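PDB 4QFL: ABC transporter periplasmic peptide-binding protein from Pseudoalteromonas, which binds dipeptides, here Ala-Phe, in the periplasm and probably delivers them to an ABC transporter for uptake. Local coordinates for residues N291-P303 with S455-F467. Numbering follows the deposited sequence.
Sequences NIGYWAFNTERPP and SGKNPANWCNPEF
Tyr294 and Ala296, alternate residues of strand 291-297, meet Pro459 and illustrate how a proline-containing turn packs on one side of a strand. Tyr294 OH comes within 3.1 Å of Pro459 CG, the two side chains crossing at about a right angle, and Ala296 CB lies 3.7 Å from Pro459 CB. Tyr294 CG sits between its own backbone N and carbonyl carbon (chi1 55°), which carries the phenol toward the proline; Val429 of strand 428-434 touches both Ala296 and Pro459. With an alanine in place of Tyr294, Pro459 CG would probably lose the phenol it packs against, opening a gap next to the dipeptide's phenylalanine, whose nearest atom is about 4 Å from this side chain.

Polar contacts take over where the strand ends. Thr299 N donates to Ala460 O (3.0 Å, 166°), approaching from above the carbonyl plane, while Phe297 O receives a CA-H...O contact from Ala460 CA. Thr299 OG1 lies at the edge of the Trp462 ring, 3.5 Å from CD1. A water links Glu300 OE2, Asn461 O and Cys463 N.

The turn 458-461 is braced from within: Ala460 N donates to Asn458 OD1 (2.9 Å), an Asx turn, and Asn461 N to Asn458 O. With its shape fixed internally and Pro459 O hydrogen-bonded to His426 NE2, the turn presents carbon to the strand and a carbonyl to the loop beyond, joining apolar packing near the dipeptide pocket to backbone bonding farther out.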
loop_
_atom_site.group_PDB
_atom_site.type_symbol
_atom_site.label_atom_id
_atom_site.label_comp_id
_atom_site.label_asym_id
_atom_site.label_seq_id
_atom_site.Cartn_x
_atom_site.Cartn_y
_atom_site.Cartn_z
ATOM N N ASN A 291 4.039 -9.070 -2.755
ATOM C CA ASN A 291 2.678 -8.876 -2.299
ATOM C C ASN A 291 2.164 -10.141 -1.667
ATOM O O ASN A 291 2.728 -11.213 -1.864
ATOM C CB ASN A 291 1.766 -8.453 -3.452
ATOM C CG ASN A 291 1.622 -9.525 -4.513
ATOM O OD1 ASN A 291 2.352 -9.541 -5.509
ATOM N ND2 ASN A 291 0.674 -10.418 -4.314
ATOM N N ILE A 292 1.101 -10.007 -0.887
ATOM C CA ILE A 292 0.412 -11.164 -0.335
ATOM C C ILE A 292 -1.084 -10.939 -0.333
ATOM O O ILE A 292 -1.556 -9.859 0.010
ATOM C CB ILE A 292 0.868 -11.454 1.091
ATOM C CG1 ILE A 292 0.097 -12.659 1.659
ATOM C CG2 ILE A 292 0.735 -10.208 1.945
ATOM C CD1 ILE A 292 0.557 -13.993 1.110
ATOM N N GLY A 293 -1.823 -11.953 -0.769
ATOM C CA GLY A 293 -3.267 -11.984 -0.636
ATOM C C GLY A 293 -3.624 -13.028 0.414
ATOM O O GLY A 293 -3.150 -14.178 0.360
ATOM N N TYR A 294 -4.458 -12.627 1.371
ATOM C CA TYR A 294 -4.814 -13.463 2.527
ATOM C C TYR A 294 -6.315 -13.435 2.860
ATOM O O TYR A 294 -7.072 -12.587 2.382
ATOM C CB TYR A 294 -4.002 -13.049 3.768
ATOM C CG TYR A 294 -4.150 -11.580 4.091
ATOM C CD1 TYR A 294 -5.368 -11.062 4.516
ATOM C CD2 TYR A 294 -3.086 -10.705 3.948
ATOM C CE1 TYR A 294 -5.518 -9.713 4.790
ATOM C CE2 TYR A 294 -3.231 -9.360 4.218
ATOM C CZ TYR A 294 -4.449 -8.873 4.630
ATOM O OH TYR A 294 -4.593 -7.542 4.898
ATOM N N TRP A 295 -6.731 -14.385 3.686
ATOM C CA TRP A 295 -8.063 -14.379 4.285
ATOM C C TRP A 295 -7.896 -14.017 5.759
ATOM O O TRP A 295 -7.375 -14.812 6.553
ATOM C CB TRP A 295 -8.675 -15.775 4.168
ATOM C CG TRP A 295 -10.122 -15.917 4.559
ATOM C CD1 TRP A 295 -11.074 -14.948 4.572
ATOM C CD2 TRP A 295 -10.769 -17.126 4.962
ATOM N NE1 TRP A 295 -12.277 -15.479 4.970
ATOM C CE2 TRP A 295 -12.114 -16.814 5.214
ATOM C CE3 TRP A 295 -10.335 -18.440 5.136
ATOM C CZ2 TRP A 295 -13.037 -17.768 5.628
ATOM C CZ3 TRP A 295 -11.249 -19.390 5.550
ATOM C CH2 TRP A 295 -12.586 -19.047 5.793
ATOM N N ALA A 296 -8.310 -12.813 6.122
ATOM C CA ALA A 296 -8.150 -12.362 7.494
ATOM C C ALA A 296 -9.400 -12.639 8.313
ATOM O O ALA A 296 -10.505 -12.390 7.856
ATOM C CB ALA A 296 -7.818 -10.882 7.528
ATOM N N PHE A 297 -9.210 -13.152 9.524
ATOM C CA PHE A 297 -10.298 -13.325 10.479
ATOM C C PHE A 297 -10.346 -12.193 11.503
ATOM O O PHE A 297 -9.320 -11.721 11.973
ATOM C CB PHE A 297 -10.137 -14.648 11.210
ATOM C CG PHE A 297 -10.121 -15.832 10.302
ATOM C CD1 PHE A 297 -11.297 -16.318 9.764
ATOM C CD2 PHE A 297 -8.929 -16.457 9.984
ATOM C CE1 PHE A 297 -11.291 -17.407 8.925
ATOM C CE2 PHE A 297 -8.914 -17.553 9.155
ATOM C CZ PHE A 297 -10.099 -18.030 8.625
ATOM N N ASN A 298 -11.552 -11.761 11.850
ATOM C CA ASN A 298 -11.736 -10.827 12.954
ATOM C C ASN A 298 -11.563 -11.596 14.264
ATOM O O ASN A 298 -12.524 -12.138 14.808
ATOM C CB ASN A 298 -13.131 -10.213 12.852
ATOM C CG ASN A 298 -13.351 -9.079 13.816
ATOM O OD1 ASN A 298 -14.249 -8.262 13.626
ATOM N ND2 ASN A 298 -12.556 -9.027 14.860
ATOM N N THR A 299 -10.325 -11.661 14.752
ATOM C CA THR A 299 -9.955 -12.535 15.866
ATOM C C THR A 299 -10.559 -12.103 17.192
ATOM O O THR A 299 -10.403 -12.790 18.194
ATOM C CB THR A 299 -8.423 -12.619 16.049
ATOM O OG1 THR A 299 -7.907 -11.330 16.418
ATOM C CG2 THR A 299 -7.745 -13.103 14.770
ATOM N N GLU A 300 -11.242 -10.968 17.202
ATOM C CA GLU A 300 -11.910 -10.527 18.417
ATOM C C GLU A 300 -13.386 -10.880 18.395
ATOM O O GLU A 300 -14.123 -10.492 19.294
ATOM C CB GLU A 300 -11.706 -9.027 18.631
ATOM C CG GLU A 300 -10.288 -8.660 19.046
ATOM C CD GLU A 300 -9.896 -9.252 20.381
ATOM O OE1 GLU A 300 -10.753 -9.300 21.284
ATOM O OE2 GLU A 300 -8.732 -9.672 20.538
ATOM N N ARG A 301 -13.818 -11.639 17.389
ATOM C CA ARG A 301 -15.239 -11.927 17.213
ATOM C C ARG A 301 -15.525 -13.426 17.210
ATOM O O ARG A 301 -15.057 -14.146 16.338
ATOM C CB ARG A 301 -15.747 -11.285 15.913
ATOM C CG ARG A 301 -17.254 -11.360 15.724
ATOM C CD ARG A 301 -17.710 -10.790 14.391
ATOM N NE ARG A 301 -17.697 -9.332 14.378
ATOM C CZ ARG A 301 -18.281 -8.592 13.441
ATOM N NH1 ARG A 301 -18.923 -9.188 12.442
ATOM N NH2 ARG A 301 -18.232 -7.261 13.498
ATOM N N PRO A 302 -16.289 -13.911 18.198
ATOM C CA PRO A 302 -16.583 -15.351 18.222
ATOM C C PRO A 302 -17.376 -15.755 16.978
ATOM O O PRO A 302 -18.155 -14.949 16.480
ATOM C CB PRO A 302 -17.436 -15.519 19.492
ATOM C CG PRO A 302 -17.187 -14.270 20.304
ATOM C CD PRO A 302 -16.927 -13.184 19.309
ATOM N N PRO A 303 -17.173 -16.979 16.467
ATOM C CA PRO A 303 -16.247 -18.010 16.954
ATOM C C PRO A 303 -14.829 -17.839 16.425
ATOM O O PRO A 303 -14.002 -18.733 16.575
ATOM C CB PRO A 303 -16.835 -19.288 16.365
ATOM C CG PRO A 303 -17.451 -18.841 15.098
ATOM C CD PRO A 303 -18.007 -17.475 15.360
ATOM N N SER A 455 -4.578 1.612 14.698
ATOM C CA SER A 455 -4.804 2.544 13.593
ATOM C C SER A 455 -5.926 2.102 12.661
ATOM O O SER A 455 -6.239 2.779 11.696
ATOM C CB SER A 455 -3.516 2.741 12.806
ATOM O OG SER A 455 -2.489 3.215 13.664
ATOM N N GLY A 456 -6.538 0.968 12.956
ATOM C CA GLY A 456 -7.618 0.475 12.129
ATOM C C GLY A 456 -7.124 -0.095 10.817
ATOM O O GLY A 456 -7.863 -0.111 9.829
ATOM N N LYS A 457 -5.885 -0.586 10.807
ATOM C CA LYS A 457 -5.275 -1.089 9.574
ATOM C C LYS A 457 -4.943 -2.583 9.610
ATOM O O LYS A 457 -4.349 -3.118 8.681
ATOM C CB LYS A 457 -4.036 -0.265 9.225
ATOM C CG LYS A 457 -4.373 1.167 8.781
ATOM C CD LYS A 457 -5.524 1.177 7.773
ATOM C CE LYS A 457 -5.587 2.470 6.994
ATOM N NZ LYS A 457 -6.824 2.522 6.176
ATOM N N ASN A 458 -5.332 -3.250 10.690
ATOM C CA ASN A 458 -5.075 -4.674 10.853
ATOM C C ASN A 458 -6.361 -5.461 10.608
ATOM O O ASN A 458 -7.237 -5.490 11.463
ATOM C CB ASN A 458 -4.569 -4.928 12.271
ATOM C CG ASN A 458 -4.258 -6.381 12.534
ATOM O OD1 ASN A 458 -4.651 -7.262 11.783
ATOM N ND2 ASN A 458 -3.545 -6.637 13.620
ATOM N N PRO A 459 -6.489 -6.099 9.437
ATOM C CA PRO A 459 -7.754 -6.759 9.089
ATOM C C PRO A 459 -8.069 -7.970 9.977
ATOM O O PRO A 459 -9.190 -8.446 9.979
ATOM C CB PRO A 459 -7.541 -7.194 7.627
ATOM C CG PRO A 459 -6.406 -6.369 7.141
ATOM C CD PRO A 459 -5.524 -6.138 8.326
ATOM N N ALA A 460 -7.087 -8.450 10.733
ATOM C CA ALA A 460 -7.330 -9.544 11.669
ATOM C C ALA A 460 -7.724 -9.054 13.070
ATOM O O ALA A 460 -8.016 -9.851 13.958
ATOM C CB ALA A 460 -6.110 -10.450 11.749
ATOM N N ASN A 461 -7.722 -7.742 13.266
ATOM C CA ASN A 461 -8.101 -7.182 14.549
ATOM C C ASN A 461 -7.357 -7.926 15.645
ATOM O O ASN A 461 -7.950 -8.381 16.618
ATOM C CB ASN A 461 -9.605 -7.337 14.738
ATOM C CG ASN A 461 -10.167 -6.406 15.796
ATOM O OD1 ASN A 461 -9.498 -5.468 16.252
ATOM N ND2 ASN A 461 -11.417 -6.652 16.183
ATOM N N TRP A 462 -6.050 -8.051 15.466
ATOM C CA TRP A 462 -5.222 -8.960 16.261
ATOM C C TRP A 462 -4.064 -8.223 16.920
ATOM O O TRP A 462 -3.077 -7.861 16.265
ATOM C CB TRP A 462 -4.689 -10.051 15.334
ATOM C CG TRP A 462 -3.983 -11.229 15.940
ATOM C CD1 TRP A 462 -4.542 -12.238 16.681
ATOM C CD2 TRP A 462 -2.594 -11.577 15.770
ATOM N NE1 TRP A 462 -3.582 -13.169 17.006
ATOM C CE2 TRP A 462 -2.384 -12.791 16.459
ATOM C CE3 TRP A 462 -1.512 -10.973 15.111
ATOM C CZ2 TRP A 462 -1.130 -13.414 16.502
ATOM C CZ3 TRP A 462 -0.264 -11.596 15.161
ATOM C CH2 TRP A 462 -0.089 -12.802 15.851
ATOM N N CYS A 463 -4.189 -7.981 18.217
ATOM C CA CYS A 463 -3.088 -7.396 18.958
ATOM C C CYS A 463 -2.418 -8.479 19.787
ATOM O O CYS A 463 -2.988 -8.972 20.753
ATOM C CB CYS A 463 -3.575 -6.255 19.841
ATOM S SG CYS A 463 -2.267 -5.483 20.815
ATOM N N ASN A 464 -1.209 -8.857 19.380
ATOM C CA ASN A 464 -0.432 -9.885 20.067
ATOM C C ASN A 464 0.937 -9.309 20.423
ATOM O O ASN A 464 1.846 -9.254 19.587
ATOM C CB ASN A 464 -0.306 -11.128 19.175
ATOM C CG ASN A 464 0.356 -12.299 19.879
ATOM O OD1 ASN A 464 1.298 -12.125 20.641
ATOM N ND2 ASN A 464 -0.139 -13.502 19.622
ATOM N N PRO A 465 1.080 -8.833 21.665
ATOM C CA PRO A 465 2.341 -8.183 22.048
ATOM C C PRO A 465 3.560 -9.106 21.896
ATOM O O PRO A 465 4.669 -8.650 21.654
ATOM C CB PRO A 465 2.098 -7.799 23.515
ATOM C CG PRO A 465 0.586 -7.627 23.610
ATOM C CD PRO A 465 0.037 -8.702 22.703
ATOM N N GLU A 466 3.334 -10.404 22.035
ATOM C CA GLU A 466 4.369 -11.403 21.858
ATOM C C GLU A 466 4.916 -11.368 20.430
ATOM O O GLU A 466 6.125 -11.384 20.217
ATOM C CB GLU A 466 3.796 -12.772 22.202
ATOM C CG GLU A 466 3.568 -12.981 23.713
ATOM C CD GLU A 466 2.443 -12.123 24.341
ATOM O OE1 GLU A 466 2.643 -11.664 25.493
ATOM O OE2 GLU A 466 1.361 -11.935 23.720
ATOM N N PHE A 467 4.007 -11.305 19.468
ATOM C CA PHE A 467 4.332 -11.141 18.051
ATOM C C PHE A 467 5.099 -9.838 17.829
ATOM O O PHE A 467 6.130 -9.820 17.169
ATOM C CB PHE A 467 3.027 -11.150 17.233
ATOM C CG PHE A 467 3.215 -10.865 15.773
ATOM C CD1 PHE A 467 3.717 -11.829 14.921
ATOM C CD2 PHE A 467 2.873 -9.633 15.250
ATOM C CE1 PHE A 467 3.876 -11.557 13.580
ATOM C CE2 PHE A 467 3.037 -9.364 13.916
ATOM C CZ PHE A 467 3.537 -10.317 13.088
HETATM O O HOH W 1 -6.720 -8.273 19.646
#